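Alcohol dehydrogenase (Escherichia coli, PDB 5VM2) is an oxidoreductase of unknown specificity that probably uses NAD or NADP to oxidise alcohol groups and takes part in membrane biogenesis. Local coordinates at residues His159-Leu163 against Ala164-Pro168; Glu243-Ser247 against Ala248-Lys252; Leu279-Asn282 against Arg283-Ile287. One frame throughout, in Å; residues are numbered along the deposited sequence.

In the fold
All three contacts are local and sit in the Rossmann-type half of the chain, around its parallel sheet. Interactions 1 and 2 are partly buried, with centres about 16 Å from the centre of the chain. Interaction 3 is a surface contact farther out, at about 28 Å. Interaction 1 ends helix 145-163 with backbone bonds and one small apolar touch. Interaction 2 opens helix 248-253 and relies on polar side chains gathered round a buried glutamate. Interaction 3 is the turn before strand 286-290 and is held by aliphatic side chains and water bridges. Strand 262-267 borders all three: by side chains in interaction 1, by backbone bonds in interaction 2, by both in interaction 3.

Interaction 1 of 3, residues His159-Leu163 against Ala164-Pro168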
loop_
_atom_site.group_PDB
_atom_site.type_symbol
_atom_site.label_atom_id
_atom_site.label_comp_id
_atom_site.label_asym_id
_atom_site.label_seq_id
_atom_site.Cartn_x
_atom_site.Cartn_y
_atom_site.Cartn_z
ATOM N N HIS A 159 3.491 5.991 6.439
ATOM C CA HIS A 159 2.475 6.644 7.256
ATOM C C HIS A 159 2.309 5.934 8.597
ATOM O O HIS A 159 2.163 6.582 9.639
ATOM C CB HIS A 159 1.158 6.677 6.470
ATOM C CG HIS A 159 0.042 7.394 7.161
ATOM N ND1 HIS A 159 0.041 8.757 7.362
ATOM C CD2 HIS A 159 -1.128 6.937 7.669
ATOM C CE1 HIS A 159 -1.071 9.106 7.986
ATOM N NE2 HIS A 159 -1.798 8.019 8.183
ATOM N N ALA A 160 2.352 4.599 8.592
ATOM C CA ALA A 160 2.252 3.849 9.841
ATOM C C ALA A 160 3.407 4.187 10.778
ATOM O O ALA A 160 3.197 4.505 11.957
ATOM C CB ALA A 160 2.217 2.348 9.546
ATOM N N ALA A 161 4.639 4.137 10.264
ATOM C CA ALA A 161 5.799 4.422 11.104
ATOM C C ALA A 161 5.771 5.853 11.625
ATOM O O ALA A 161 6.131 6.108 12.783
ATOM C CB ALA A 161 7.094 4.165 10.327
ATOM N N MET A 162 5.354 6.802 10.784
ATOM C CA MET A 162 5.294 8.198 11.209
ATOM C C MET A 162 4.208 8.397 12.257
ATOM O O MET A 162 4.425 9.070 13.270
ATOM C CB MET A 162 5.048 9.107 10.005
ATOM C CG MET A 162 6.194 9.156 9.015
ATOM S SD MET A 162 7.338 10.466 9.438
ATOM C CE MET A 162 8.142 10.724 7.862
ATOM N N LEU A 163 3.026 7.816 12.020
ATOM C CA LEU A 163 1.950 7.872 13.006
ATOM C C LEU A 163 2.394 7.280 14.333
ATOM O O LEU A 163 2.036 7.788 15.400
ATOM C CB LEU A 163 0.720 7.126 12.488
ATOM C CG LEU A 163 -0.382 7.924 11.797
ATOM C CD1 LEU A 163 -1.661 7.112 11.764
ATOM C CD2 LEU A 163 -0.601 9.248 12.503
ATOM N N ALA A 164 3.182 6.210 14.283
ATOM C CA ALA A 164 3.628 5.526 15.488
ATOM C C ALA A 164 4.759 6.255 16.200
ATOM O O ALA A 164 5.116 5.854 17.313
ATOM C CB ALA A 164 4.071 4.100 15.149
ATOM N N ASP A 165 5.312 7.309 15.599
ATOM C CA ASP A 165 6.455 8.038 16.157
ATOM C C ASP A 165 7.648 7.105 16.374
ATOM O O ASP A 165 8.273 7.090 17.436
ATOM C CB ASP A 165 6.067 8.754 17.455
ATOM C CG ASP A 165 7.075 9.806 17.866
ATOM O OD1 ASP A 165 7.779 10.331 16.980
ATOM O OD2 ASP A 165 7.159 10.109 19.077
ATOM N N VAL A 166 7.955 6.305 15.348
ATOM C CA VAL A 166 9.138 5.458 15.396
ATOM C C VAL A 166 10.376 6.329 15.563
ATOM O O VAL A 166 10.519 7.376 14.917
ATOM C CB VAL A 166 9.228 4.587 14.132
ATOM C CG1 VAL A 166 10.579 3.867 14.068
ATOM C CG2 VAL A 166 8.084 3.587 14.101
ATOM N N LYS A 167 11.274 5.895 16.439
ATOM C CA LYS A 167 12.468 6.654 16.777
ATOM C C LYS A 167 13.543 5.671 17.212
ATOM O O LYS A 167 13.234 4.533 17.582
ATOM C CB LYS A 167 12.189 7.667 17.899
ATOM C CG LYS A 167 11.454 8.928 17.459
ATOM C CD LYS A 167 12.417 10.002 16.983
ATOM C CE LYS A 167 11.679 11.170 16.342
ATOM N NZ LYS A 167 11.203 10.843 14.972
ATOM N N PRO A 168 14.814 6.077 17.171
ATOM C CA PRO A 168 15.852 5.247 17.797
ATOM C C PRO A 168 15.490 5.007 19.254
ATOM O O PRO A 168 14.892 5.863 19.910
ATOM C CB PRO A 168 17.124 6.094 17.663
ATOM C CG PRO A 168 16.844 7.063 16.570
ATOM C CD PRO A 168 15.368 7.300 16.559
#
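Ala160 O accepts the shortest polar bond between the helix end and the following loop, from Ala164 N at 2.9 Å. Ala164 N approaches 21° out of the carbonyl plane. The methyl of Ala164 lies against the same oxygen, with CB 3.3 Å from Ala160 O. Farther along, Val166 N bonds to Ala161 O at 3.2 Å. This bond is almost straight, with an angle of 176° at the hydrogen. Asp165 N bonds to Met162 O at 3.1 Å, but this donor stands above the plane of the Met162 carbonyl.

The side chain of Val166 folds back onto Ala161. Its CG2 lies beside the backbone N, because CG1 takes the position anti to that N (chi1 171°). CG2 therefore rests on Ala161, 3.9 Å from Ala161 CB and 3.5 Å from Ala161 O. Ile240 and Phe242 of strand 238-243 also touch the Val166 side chain, as do Leu191 and Ala193. Ala164 packs on Phe242 and Met265, and its carbonyl oxygen accepts a bond from Lys263 NZ.

Positive phi at Asp165, with the Val166 N bond five residues back and the Asp165 N bond three back, makes a Schellman motif at the C-terminal end of helix 145-163.

Interaction 2 of 3, residues Glu243-Ser247 against Ala248-Lys252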
loop_
_atom_site.group_PDB
_atom_site.type_symbol
_atom_site.label_atom_id
_atom_site.label_comp_id
_atom_site.label_asym_id
_atom_site.label_seq_id
_atom_site.Cartn_x
_atom_site.Cartn_y
_atom_site.Cartn_z
ATOM N N GLU A 243 0.638 -4.474 13.310
ATOM C CA GLU A 243 -0.109 -5.583 12.734
ATOM C C GLU A 243 -0.367 -5.259 11.267
ATOM O O GLU A 243 -1.037 -4.270 10.955
ATOM C CB GLU A 243 -1.416 -5.815 13.489
ATOM C CG GLU A 243 -2.012 -7.193 13.280
ATOM C CD GLU A 243 -2.646 -7.347 11.914
ATOM O OE1 GLU A 243 -2.519 -8.438 11.322
ATOM O OE2 GLU A 243 -3.266 -6.376 11.430
ATOM N N THR A 244 0.183 -6.078 10.368
ATOM C CA THR A 244 0.182 -5.759 8.947
ATOM C C THR A 244 -0.396 -6.852 8.060
ATOM O O THR A 244 -0.640 -6.586 6.879
ATOM C CB THR A 244 1.607 -5.446 8.460
ATOM O OG1 THR A 244 2.371 -6.658 8.411
ATOM C CG2 THR A 244 2.299 -4.458 9.386
ATOM N N ALA A 245 -0.614 -8.060 8.577
ATOM C CA ALA A 245 -1.142 -9.144 7.760
ATOM C C ALA A 245 -2.660 -9.116 7.647
ATOM O O ALA A 245 -3.211 -9.752 6.743
ATOM C CB ALA A 245 -0.697 -10.497 8.324
ATOM N N GLY A 246 -3.342 -8.395 8.533
ATOM C CA GLY A 246 -4.790 -8.390 8.524
ATOM C C GLY A 246 -5.427 -9.691 8.950
ATOM O O GLY A 246 -6.582 -9.948 8.600
ATOM N N SER A 247 -4.707 -10.521 9.698
ATOM C CA SER A 247 -5.205 -11.813 10.140
ATOM C C SER A 247 -5.677 -11.737 11.587
ATOM O O SER A 247 -5.296 -10.842 12.347
ATOM C CB SER A 247 -4.126 -12.891 9.997
ATOM O OG SER A 247 -2.909 -12.484 10.598
ATOM N N ALA A 248 -6.524 -12.700 11.958
ATOM C CA ALA A 248 -7.053 -12.735 13.317
ATOM C C ALA A 248 -5.987 -13.161 14.318
ATOM O O ALA A 248 -5.968 -12.675 15.455
ATOM C CB ALA A 248 -8.258 -13.672 13.387
ATOM N N VAL A 249 -5.098 -14.073 13.912
ATOM C CA VAL A 249 -4.029 -14.532 14.800
ATOM C C VAL A 249 -3.211 -13.349 15.299
ATOM O O VAL A 249 -2.945 -13.215 16.499
ATOM C CB VAL A 249 -3.139 -15.568 14.087
ATOM C CG1 VAL A 249 -2.767 -15.105 12.680
ATOM C CG2 VAL A 249 -1.883 -15.850 14.908
ATOM N N THR A 250 -2.829 -12.458 14.383
ATOM C CA THR A 250 -1.868 -11.412 14.710
ATOM C C THR A 250 -2.498 -10.328 15.579
ATOM O O THR A 250 -1.906 -9.905 16.579
ATOM C CB THR A 250 -1.296 -10.818 13.423
ATOM O OG1 THR A 250 -2.354 -10.638 12.469
ATOM C CG2 THR A 250 -0.251 -11.750 12.834
ATOM N N VAL A 251 -3.691 -9.858 15.206
ATOM C CA VAL A 251 -4.351 -8.798 15.969
ATOM C C VAL A 251 -4.549 -9.232 17.418
ATOM O O VAL A 251 -4.211 -8.502 18.359
ATOM C CB VAL A 251 -5.691 -8.416 15.310
ATOM C CG1 VAL A 251 -6.494 -7.511 16.224
ATOM C CG2 VAL A 251 -5.460 -7.750 13.964
ATOM N N LYS A 252 -5.088 -10.436 17.613
ATOM C CA LYS A 252 -5.287 -10.968 18.957
ATOM C C LYS A 252 -3.963 -11.187 19.681
ATOM O O LYS A 252 -3.923 -11.177 20.917
ATOM C CB LYS A 252 -6.073 -12.274 18.868
ATOM C CG LYS A 252 -6.583 -12.825 20.181
ATOM C CD LYS A 252 -7.643 -13.881 19.915
ATOM C CE LYS A 252 -7.966 -14.679 21.165
ATOM N NZ LYS A 252 -8.542 -13.837 22.239
#
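Ser247 is the N-cap residue of helix 248-253, at the end of the loop that follows a strand of the Rossmann-type sheet. Across this cap, Thr250 OG1 donates a very short hydrogen bond to Glu243 OE1, at 2.5 Å. Ser247 OG lies 2.7 Å from Thr250 OG1; the destination of its proton is not settled. The Thr250 hydroxyl is thus in touch with both a carboxylate and a second hydroxyl. Thr250 OG1 sits between its backbone N and carbonyl carbon (chi1 42°), which turns it to the loop.

Glu243 CG is anti to the backbone N, and a bend at chi2 (-74°) folds the carboxylate back toward the backbone of Gly246 and Ser247. There OE1 also receives a weak bond from Gly246 N at 2.9 Å, and another weak one from Ser247 N. These donors would probably favour a charged carboxylate. Val251 CG2 packs beside the same group, 3.5 Å from Glu243 CD. Ser247 OG also touches a methyl, with Val249 CG1 at 3.4 Å. The first helical backbone bond, Val251 N to Ser247 O, is weak at 3.4 Å.

Glu243 ends strand 238-243 and bonds through its backbone to Met265 and Val267 of strand 262-267. Thr250 leans on Leu175 of strand 171-175, and Val251 faces the loop residues Val270, Ser274 and Ile276.

Interaction 3 of 3, residues Leu279-Asn282 against Arg283-Ile287; sequences LKIN and REVTI
The chain bends at Arg283 in a turn resembling an inverse gamma-turn, closed by a weak bond from Glu284 N to Asn282 O at 3.3 Å. Glu284 follows with positive phi (66°), before strand 286-290. The turn brings Ile281 across Val285 at about a right angle, their CB atoms 3.6 Å apart. Ile281 CG1 points between its own backbone N and carbonyl carbon (chi1 52°). This carries CD1 toward the strand, where it meets Ile287 CD1 at 3.8 Å.

At the exposed turn, the side chains of Asn282 and Arg283 run alongside each other in the same direction, their amide and guanidinium planes 74° apart. A water joins the two groups: it donates to Asn282 OD1 at 3.1 Å and accepts from Arg283 NH1 at 3.2 Å, in the guanidinium plane. A second water accepts from Arg283 N at 3.1 Å and gives a weak bond to Lys280 O.

Val258 of strand 258-259 touches both Ile281 and Val285, and Pro255 also touches Ile281. Ile287 packs on Ile264 and Ile266 of strand 262-267. Backbone bonds from Thr286 to Gly262 and Ile264 join the strand to the parallel sheet as one of its two outermost within this chain.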
loop_
_atom_site.group_PDB
_atom_site.type_symbol
_atom_site.label_atom_id
_atom_site.label_comp_id
_atom_site.label_asym_id
_atom_site.label_seq_id
_atom_site.Cartn_x
_atom_site.Cartn_y
_atom_site.Cartn_z
ATOM N N LEU A 279 -7.184 -6.468 29.586
ATOM C CA LEU A 279 -6.475 -6.640 30.849
ATOM C C LEU A 279 -4.968 -6.677 30.629
ATOM O O LEU A 279 -4.204 -6.093 31.405
ATOM C CB LEU A 279 -6.955 -7.914 31.550
ATOM C CG LEU A 279 -6.333 -8.236 32.911
ATOM C CD1 LEU A 279 -6.365 -7.023 33.829
ATOM C CD2 LEU A 279 -7.039 -9.418 33.559
ATOM N N LYS A 280 -4.522 -7.337 29.556
ATOM C CA LYS A 280 -3.096 -7.438 29.268
ATOM C C LYS A 280 -2.483 -6.100 28.876
ATOM O O LYS A 280 -1.260 -5.946 28.958
ATOM C CB LYS A 280 -2.863 -8.462 28.154
ATOM C CG LYS A 280 -1.466 -9.074 28.140
ATOM C CD LYS A 280 -1.358 -10.230 29.127
ATOM C CE LYS A 280 0.094 -10.546 29.463
ATOM N NZ LYS A 280 0.932 -10.774 28.254
ATOM N N ILE A 281 -3.295 -5.134 28.447
ATOM C CA ILE A 281 -2.780 -3.841 28.012
ATOM C C ILE A 281 -3.444 -2.731 28.813
ATOM O O ILE A 281 -3.676 -1.632 28.297
ATOM C CB ILE A 281 -3.008 -3.635 26.506
ATOM C CG1 ILE A 281 -4.479 -3.879 26.154
ATOM C CG2 ILE A 281 -2.111 -4.552 25.696
ATOM C CD1 ILE A 281 -4.853 -3.421 24.754
ATOM N N ASN A 282 -3.748 -3.005 30.083
ATOM C CA ASN A 282 -4.488 -2.050 30.899
ATOM C C ASN A 282 -3.657 -0.848 31.332
ATOM O O ASN A 282 -4.229 0.109 31.866
ATOM C CB ASN A 282 -5.060 -2.748 32.135
ATOM C CG ASN A 282 -3.984 -3.207 33.104
ATOM O OD1 ASN A 282 -2.821 -3.375 32.736
ATOM N ND2 ASN A 282 -4.375 -3.419 34.354
ATOM N N ARG A 283 -2.345 -0.861 31.117
ATOM C CA ARG A 283 -1.485 0.225 31.588
ATOM C C ARG A 283 -1.157 1.199 30.454
ATOM O O ARG A 283 -0.003 1.392 30.060
ATOM C CB ARG A 283 -0.227 -0.343 32.231
ATOM C CG ARG A 283 -0.493 -0.854 33.640
ATOM C CD ARG A 283 0.776 -1.259 34.361
ATOM N NE ARG A 283 0.561 -1.422 35.797
ATOM C CZ ARG A 283 -0.073 -2.452 36.348
ATOM N NH1 ARG A 283 -0.559 -3.426 35.587
ATOM N NH2 ARG A 283 -0.221 -2.512 37.666
ATOM N N GLU A 284 -2.223 1.811 29.935
ATOM C CA GLU A 284 -2.160 2.955 29.024
ATOM C C GLU A 284 -1.543 2.598 27.673
ATOM O O GLU A 284 -0.866 3.419 27.047
ATOM C CB GLU A 284 -1.434 4.135 29.678
ATOM C CG GLU A 284 -1.890 4.352 31.117
ATOM C CD GLU A 284 -1.951 5.803 31.523
ATOM O OE1 GLU A 284 -2.920 6.173 32.221
ATOM O OE2 GLU A 284 -1.031 6.564 31.159
ATOM N N VAL A 285 -1.798 1.378 27.208
ATOM C CA VAL A 285 -1.470 1.008 25.839
ATOM C C VAL A 285 -2.464 1.667 24.888
ATOM O O VAL A 285 -3.640 1.873 25.221
ATOM C CB VAL A 285 -1.478 -0.528 25.694
ATOM C CG1 VAL A 285 -1.408 -0.955 24.226
ATOM C CG2 VAL A 285 -0.327 -1.140 26.491
ATOM N N THR A 286 -1.985 2.017 23.697
ATOM C CA THR A 286 -2.792 2.640 22.658
ATOM C C THR A 286 -2.866 1.715 21.449
ATOM O O THR A 286 -1.839 1.210 20.984
ATOM C CB THR A 286 -2.198 3.991 22.253
ATOM O OG1 THR A 286 -2.370 4.938 23.318
ATOM C CG2 THR A 286 -2.872 4.509 21.016
ATOM N N ILE A 287 -4.080 1.481 20.958
ATOM C CA ILE A 287 -4.309 0.776 19.703
ATOM C C ILE A 287 -4.825 1.797 18.702
ATOM O O ILE A 287 -5.858 2.436 18.939
ATOM C CB ILE A 287 -5.314 -0.373 19.864
ATOM C CG1 ILE A 287 -4.842 -1.372 20.918
ATOM C CG2 ILE A 287 -5.549 -1.072 18.524
ATOM C CD1 ILE A 287 -5.889 -2.421 21.260
HETATM O O HOH W 1 -0.274 -2.813 29.993
HETATM O O HOH W 2 0.238 -3.831 32.463
#